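Local coordinates for putative endonuclease/exonuclease/phosphatase family protein (Bacteroides thetaiotaomicron, PDB 3MPR) that probably acts as a metal-dependent nuclease or related phosphoesterase of the DNase I-like endonuclease/exonuclease/phosphatase family, at residues L197-E202 and H229-P234; R207-G212 and K239-L244. One frame throughout, in Å; residues are numbered along the deposited sequence. Where two conformers were deposited one is given.

Contact 1 (L197-E202 and H229-P234)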
loop_
_atom_site.group_PDB
_atom_site.type_symbol
_atom_site.label_atom_id
_atom_site.label_comp_id
_atom_site.label_asym_id
_atom_site.label_seq_id
_atom_site.Cartn_x
_atom_site.Cartn_y
_atom_site.Cartn_z
ATOM N N LEU A 197 25.729 -8.900 -0.308
ATOM C CA LEU A 197 24.311 -8.532 -0.163
ATOM C C LEU A 197 23.912 -7.613 -1.305
ATOM O O LEU A 197 24.765 -6.958 -1.900
ATOM C CB LEU A 197 24.075 -7.770 1.139
ATOM C CG LEU A 197 24.222 -8.545 2.454
ATOM C CD1 LEU A 197 24.345 -7.594 3.656
ATOM C CD2 LEU A 197 23.055 -9.507 2.631
ATOM N N CYS A 198 22.608 -7.542 -1.569
ATOM C CA CYS A 198 22.041 -6.653 -2.576
ATOM C C CYS A 198 21.075 -5.676 -1.936
ATOM O O CYS A 198 20.317 -6.053 -1.049
ATOM C CB CYS A 198 21.271 -7.472 -3.617
ATOM S SG CYS A 198 22.331 -8.710 -4.441
ATOM N N ASP A 199 21.078 -4.435 -2.409
ATOM C CA ASP A 199 20.080 -3.453 -1.994
ATOM C C ASP A 199 18.774 -3.733 -2.743
ATOM O O ASP A 199 18.754 -3.701 -3.970
ATOM C CB ASP A 199 20.591 -2.047 -2.350
ATOM C CG ASP A 199 19.671 -0.954 -1.876
ATOM O OD1 ASP A 199 18.576 -1.270 -1.353
ATOM O OD2 ASP A 199 20.048 0.232 -2.019
ATOM N N SER A 200 17.690 -4.011 -2.024
ATOM C CA SER A 200 16.383 -4.263 -2.640
ATOM C C SER A 200 15.943 -3.102 -3.527
ATOM O O SER A 200 15.232 -3.290 -4.504
ATOM C CB SER A 200 15.297 -4.475 -1.572
ATOM O OG SER A 200 15.501 -5.658 -0.813
ATOM N N TYR A 201 16.327 -1.887 -3.147
ATOM C CA TYR A 201 15.993 -0.717 -3.968
ATOM C C TYR A 201 16.571 -0.868 -5.366
ATOM O O TYR A 201 15.922 -0.542 -6.369
ATOM C CB TYR A 201 16.517 0.570 -3.328
ATOM C CG TYR A 201 16.328 1.788 -4.203
ATOM C CD1 TYR A 201 17.316 2.178 -5.107
ATOM C CD2 TYR A 201 15.157 2.542 -4.136
ATOM C CE1 TYR A 201 17.144 3.297 -5.925
ATOM C CE2 TYR A 201 14.983 3.668 -4.948
ATOM C CZ TYR A 201 15.981 4.031 -5.835
ATOM O OH TYR A 201 15.808 5.130 -6.642
ATOM N N GLU A 202 17.801 -1.371 -5.431
ATOM C CA GLU A 202 18.496 -1.482 -6.709
ATOM C C GLU A 202 18.101 -2.737 -7.475
ATOM O O GLU A 202 18.032 -2.721 -8.703
ATOM C CB GLU A 202 20.021 -1.455 -6.521
ATOM C CG GLU A 202 20.560 -0.181 -5.879
ATOM C CD GLU A 202 20.466 1.047 -6.786
ATOM O OE1 GLU A 202 20.197 0.899 -7.997
ATOM O OE2 GLU A 202 20.656 2.167 -6.275
ATOM N N HIS A 229 17.108 0.511 4.914
ATOM C CA HIS A 229 17.346 -0.380 3.792
ATOM C C HIS A 229 16.891 -1.781 4.127
ATOM O O HIS A 229 16.796 -2.160 5.302
ATOM C CB HIS A 229 18.849 -0.475 3.470
ATOM C CG HIS A 229 19.509 0.841 3.206
ATOM N ND1 HIS A 229 19.213 1.613 2.100
ATOM C CD2 HIS A 229 20.466 1.511 3.890
ATOM C CE1 HIS A 229 19.954 2.707 2.123
ATOM N NE2 HIS A 229 20.725 2.668 3.197
ATOM N N ILE A 230 16.636 -2.550 3.079
ATOM C CA ILE A 230 16.521 -3.995 3.209
ATOM C C ILE A 230 17.543 -4.615 2.264
ATOM O O ILE A 230 17.419 -4.495 1.051
ATOM C CB ILE A 230 15.098 -4.481 2.890
ATOM C CG1 ILE A 230 14.101 -3.833 3.874
ATOM C CG2 ILE A 230 15.016 -6.001 2.970
ATOM C CD1 ILE A 230 12.645 -4.310 3.711
ATOM N N PHE A 231 18.575 -5.236 2.834
ATOM C CA PHE A 231 19.615 -5.898 2.058
ATOM C C PHE A 231 19.323 -7.389 2.085
ATOM O O PHE A 231 18.876 -7.914 3.116
ATOM C CB PHE A 231 20.988 -5.661 2.696
ATOM C CG PHE A 231 21.438 -4.217 2.686
ATOM C CD1 PHE A 231 21.866 -3.618 1.509
ATOM C CD2 PHE A 231 21.467 -3.477 3.858
ATOM C CE1 PHE A 231 22.305 -2.302 1.498
ATOM C CE2 PHE A 231 21.902 -2.164 3.856
ATOM C CZ PHE A 231 22.332 -1.575 2.674
ATOM N N VAL A 232 19.573 -8.079 0.975
ATOM C CA VAL A 232 19.302 -9.510 0.919
ATOM C C VAL A 232 20.424 -10.263 0.226
ATOM O O VAL A 232 21.138 -9.705 -0.597
ATOM C CB VAL A 232 17.972 -9.828 0.183
ATOM C CG1 VAL A 232 16.790 -9.174 0.887
ATOM C CG2 VAL A 232 18.034 -9.386 -1.272
ATOM N N SER A 233 20.570 -11.540 0.544
ATOM C CA SER A 233 21.523 -12.364 -0.197
ATOM C C SER A 233 21.127 -12.379 -1.676
ATOM O O SER A 233 19.951 -12.301 -2.010
ATOM C CB SER A 233 21.552 -13.792 0.371
ATOM O OG SER A 233 21.886 -13.808 1.751
ATOM N N PRO A 234 22.113 -12.477 -2.582
ATOM C CA PRO A 234 21.775 -12.436 -4.011
ATOM C C PRO A 234 20.946 -13.646 -4.441
ATOM O O PRO A 234 20.380 -13.633 -5.530
ATOM C CB PRO A 234 23.143 -12.461 -4.712
ATOM C CG PRO A 234 24.157 -12.182 -3.639
ATOM C CD PRO A 234 23.557 -12.600 -2.338
HETATM O O HOH W 1 16.211 -1.476 0.505
HETATM O O HOH W 2 17.733 1.341 -0.075
#
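Leu197 lies across Phe231 at about a right angle, with CD1 4.0 Å from Phe231 CB. Its other methyl, CD2, rests on the backbone of Val232. Phe231 also stacks on Phe191 of helix 186-192, so this side is packed against that helix. Cys198 and Val232 form an antiparallel hydrogen-bonded pair. Cys198 N gives its proton to Val232 O at 2.8 Å, and Val232 N returns a bond to Cys198 O. Cys198 SG is anti to its own carbonyl carbon (chi1 -59°), which lays the sulfur against Pro234 CB at 3.8 Å.

The next residues turn into a helix. Asp199 caps it: OD1 takes the proton of Tyr201 N at 2.9 Å, met from above the carboxylate plane. Two waters lie 3.0 Å from Asp199 OD1, placed to donate to it. One also accepts from Ile230 N; the other lies in the ring plane of His229 beside ND1. OD2 is held by Tyr188 and Arg226, so both carboxylate oxygens have partners. Ser200 N comes nearly straight onto Ile230 O. In one of the two deposited positions of Ser200, OG adds a second bond to Ile230 O, from above the carbonyl plane. Short strand 198-199 thus forms an edge of one sheet of the DNase I-like beta sandwich and ends in an N-capped helical turn.

Contact 2 (R207-G212 and K239-L244)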
loop_
_atom_site.group_PDB
_atom_site.type_symbol
_atom_site.label_atom_id
_atom_site.label_comp_id
_atom_site.label_asym_id
_atom_site.label_seq_id
_atom_site.Cartn_x
_atom_site.Cartn_y
_atom_site.Cartn_z
ATOM N N ARG A 207 9.911 -0.987 -8.819
ATOM C CA ARG A 207 10.219 0.012 -7.802
ATOM C C ARG A 207 9.110 1.059 -7.675
ATOM O O ARG A 207 8.739 1.713 -8.658
ATOM C CB ARG A 207 11.556 0.692 -8.117
ATOM C CG ARG A 207 12.004 1.746 -7.083
ATOM C CD ARG A 207 13.191 2.552 -7.606
ATOM N NE ARG A 207 14.391 1.738 -7.758
ATOM C CZ ARG A 207 15.365 1.984 -8.630
ATOM N NH1 ARG A 207 15.289 3.022 -9.457
ATOM N NH2 ARG A 207 16.416 1.177 -8.683
ATOM N N TYR A 208 8.584 1.194 -6.459
ATOM C CA TYR A 208 7.572 2.190 -6.115
ATOM C C TYR A 208 8.164 3.078 -5.023
ATOM O O TYR A 208 8.176 2.715 -3.854
ATOM C CB TYR A 208 6.298 1.493 -5.607
ATOM C CG TYR A 208 5.158 2.429 -5.273
ATOM C CD1 TYR A 208 4.758 3.408 -6.164
ATOM C CD2 TYR A 208 4.482 2.326 -4.062
ATOM C CE1 TYR A 208 3.721 4.271 -5.863
ATOM C CE2 TYR A 208 3.433 3.180 -3.756
ATOM C CZ TYR A 208 3.060 4.144 -4.668
ATOM O OH TYR A 208 2.025 4.989 -4.381
ATOM N N ALA A 209 8.671 4.241 -5.410
ATOM C CA ALA A 209 9.456 5.050 -4.486
ATOM C C ALA A 209 9.148 6.527 -4.664
ATOM O O ALA A 209 9.871 7.228 -5.354
ATOM C CB ALA A 209 10.943 4.794 -4.697
ATOM N N LEU A 210 8.065 6.980 -4.039
ATOM C CA LEU A 210 7.608 8.356 -4.180
ATOM C C LEU A 210 8.328 9.251 -3.207
ATOM O O LEU A 210 8.116 10.458 -3.199
ATOM C CB LEU A 210 6.103 8.446 -3.945
ATOM C CG LEU A 210 5.276 7.580 -4.904
ATOM C CD1 LEU A 210 3.808 7.680 -4.526
ATOM C CD2 LEU A 210 5.499 8.033 -6.322
ATOM N N ASN A 211 9.185 8.648 -2.387
ATOM C CA ASN A 211 9.960 9.394 -1.413
ATOM C C ASN A 211 11.129 8.538 -0.933
ATOM O O ASN A 211 11.174 7.326 -1.193
ATOM C CB ASN A 211 9.078 9.786 -0.223
ATOM C CG ASN A 211 9.370 11.191 0.286
ATOM O OD1 ASN A 211 10.526 11.564 0.456
ATOM N ND2 ASN A 211 8.313 11.982 0.519
ATOM N N GLY A 212 12.069 9.177 -0.246
ATOM C CA GLY A 212 13.088 8.473 0.515
ATOM C C GLY A 212 12.477 8.003 1.821
ATOM O O GLY A 212 11.254 8.004 1.970
ATOM N N LYS A 239 11.277 -9.048 -5.996
ATOM C CA LYS A 239 10.170 -8.769 -6.899
ATOM C C LYS A 239 9.790 -7.289 -6.871
ATOM O O LYS A 239 9.602 -6.665 -7.919
ATOM C CB LYS A 239 8.951 -9.614 -6.522
ATOM C CG LYS A 239 9.209 -11.118 -6.506
ATOM C CD LYS A 239 9.135 -11.721 -7.904
ATOM C CE LYS A 239 7.709 -11.667 -8.452
ATOM N NZ LYS A 239 7.612 -12.298 -9.790
ATOM N N ARG A 240 9.684 -6.713 -5.679
ATOM C CA ARG A 240 9.103 -5.371 -5.601
ATOM C C ARG A 240 9.552 -4.633 -4.354
ATOM O O ARG A 240 9.737 -5.233 -3.304
ATOM C CB ARG A 240 7.569 -5.458 -5.670
ATOM C CG ARG A 240 6.836 -4.115 -5.807
ATOM C CD ARG A 240 5.441 -4.305 -6.442
ATOM N NE ARG A 240 4.561 -5.128 -5.610
ATOM C CZ ARG A 240 3.298 -5.424 -5.903
ATOM N NH1 ARG A 240 2.739 -4.973 -7.030
ATOM N NH2 ARG A 240 2.590 -6.186 -5.068
ATOM N N TYR A 241 9.740 -3.327 -4.505
ATOM C CA TYR A 241 10.155 -2.453 -3.425
ATOM C C TYR A 241 9.138 -1.320 -3.385
ATOM O O TYR A 241 8.763 -0.769 -4.428
ATOM C CB TYR A 241 11.557 -1.911 -3.724
ATOM C CG TYR A 241 12.039 -0.748 -2.865
ATOM C CD1 TYR A 241 11.588 0.554 -3.104
ATOM C CD2 TYR A 241 12.970 -0.943 -1.845
ATOM C CE1 TYR A 241 12.038 1.621 -2.348
ATOM C CE2 TYR A 241 13.444 0.129 -1.078
ATOM C CZ TYR A 241 12.975 1.403 -1.333
ATOM O OH TYR A 241 13.416 2.472 -0.583
ATOM N N GLY A 242 8.680 -0.980 -2.191
ATOM C CA GLY A 242 7.789 0.152 -2.027
ATOM C C GLY A 242 8.103 0.938 -0.767
ATOM O O GLY A 242 8.463 0.373 0.260
ATOM N N VAL A 243 8.002 2.256 -0.865
ATOM C CA VAL A 243 7.961 3.113 0.309
ATOM C C VAL A 243 6.509 3.521 0.524
ATOM O O VAL A 243 5.864 4.076 -0.374
ATOM C CB VAL A 243 8.834 4.364 0.100
ATOM C CG1 VAL A 243 8.685 5.315 1.254
ATOM C CG2 VAL A 243 10.296 3.963 -0.074
ATOM N N LEU A 244 5.983 3.245 1.713
ATOM C CA LEU A 244 4.567 3.481 1.978
ATOM C C LEU A 244 4.383 4.845 2.649
ATOM O O LEU A 244 4.810 5.062 3.782
ATOM C CB LEU A 244 4.004 2.346 2.842
ATOM C CG LEU A 244 4.404 0.955 2.292
ATOM C CD1 LEU A 244 3.854 -0.183 3.147
ATOM C CD2 LEU A 244 3.963 0.790 0.839
HETATM O O HOH W 3 6.117 5.053 -2.817
HETATM O O HOH W 4 13.186 5.296 -1.444
#
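Tyr208 N donates to Tyr241 O at 2.8 Å, the shorter of two direct hydrogen bonds between these parallel strands. The other runs from Val243 N to Tyr208 O at 3.0 Å, with the donor almost in line with the carbonyl. Gly242 CA adds a CH...O contact to Tyr208 O. A water bridges beyond the strand pairing: it donates to Val243 O at 2.6 Å and accepts from Leu210 N. The same water sits over the centre of one face of the Tyr208 ring. Tyr208 OH bonds to Asp246 of the second subunit, and its ring stacks on Tyr41 of that subunit.

On the other face of the sheet, Arg207 CG lies 4.2 Å from Tyr241 CD1. The guanidinium plane is nearly perpendicular to the tyrosine ring (89°), and Arg207 NH2 is hydrogen-bonded to Tyr201 O. Ala209 CB meets the edge of the Tyr241 ring at CE1. A second water links Tyr241 OH to Asn211 O. Val243 has CG1 anti to its backbone N (chi1 174°). Both methyls pack against the loop 211-212, CG2 at 3.7 Å from Asn211 O and CG1 near Gly212 O, which is buried without a polar partner. This is a parallel edge pairing in the second sheet of the DNase I-like sandwich, at the subunit interface.

Contacts 1 and 2 lie at edge strands of the two different sheets of the sandwich, with centres about 13 Å apart. Helix 200-203 leads from the edge strand of contact 1 to that of contact 2. Strand 228-232 of contact 1 then comes before strand 237-243 of contact 2, so the segments alternate. They touch through Tyr201. Its O is 2.9 Å from Arg207 NH2, a probable hydrogen bond, and its ring meets both that arginine, as a cation-pi contact, and the Tyr241 ring, edge-to-face. Tyr201 CA packs 3.7 Å from Tyr241 CD2. Both contacts lie away from Glu51, which binds magnesium in a structure of this protein; no magnesium is bound to this chain in the model. Of the two, contact 2 reaches the second subunit.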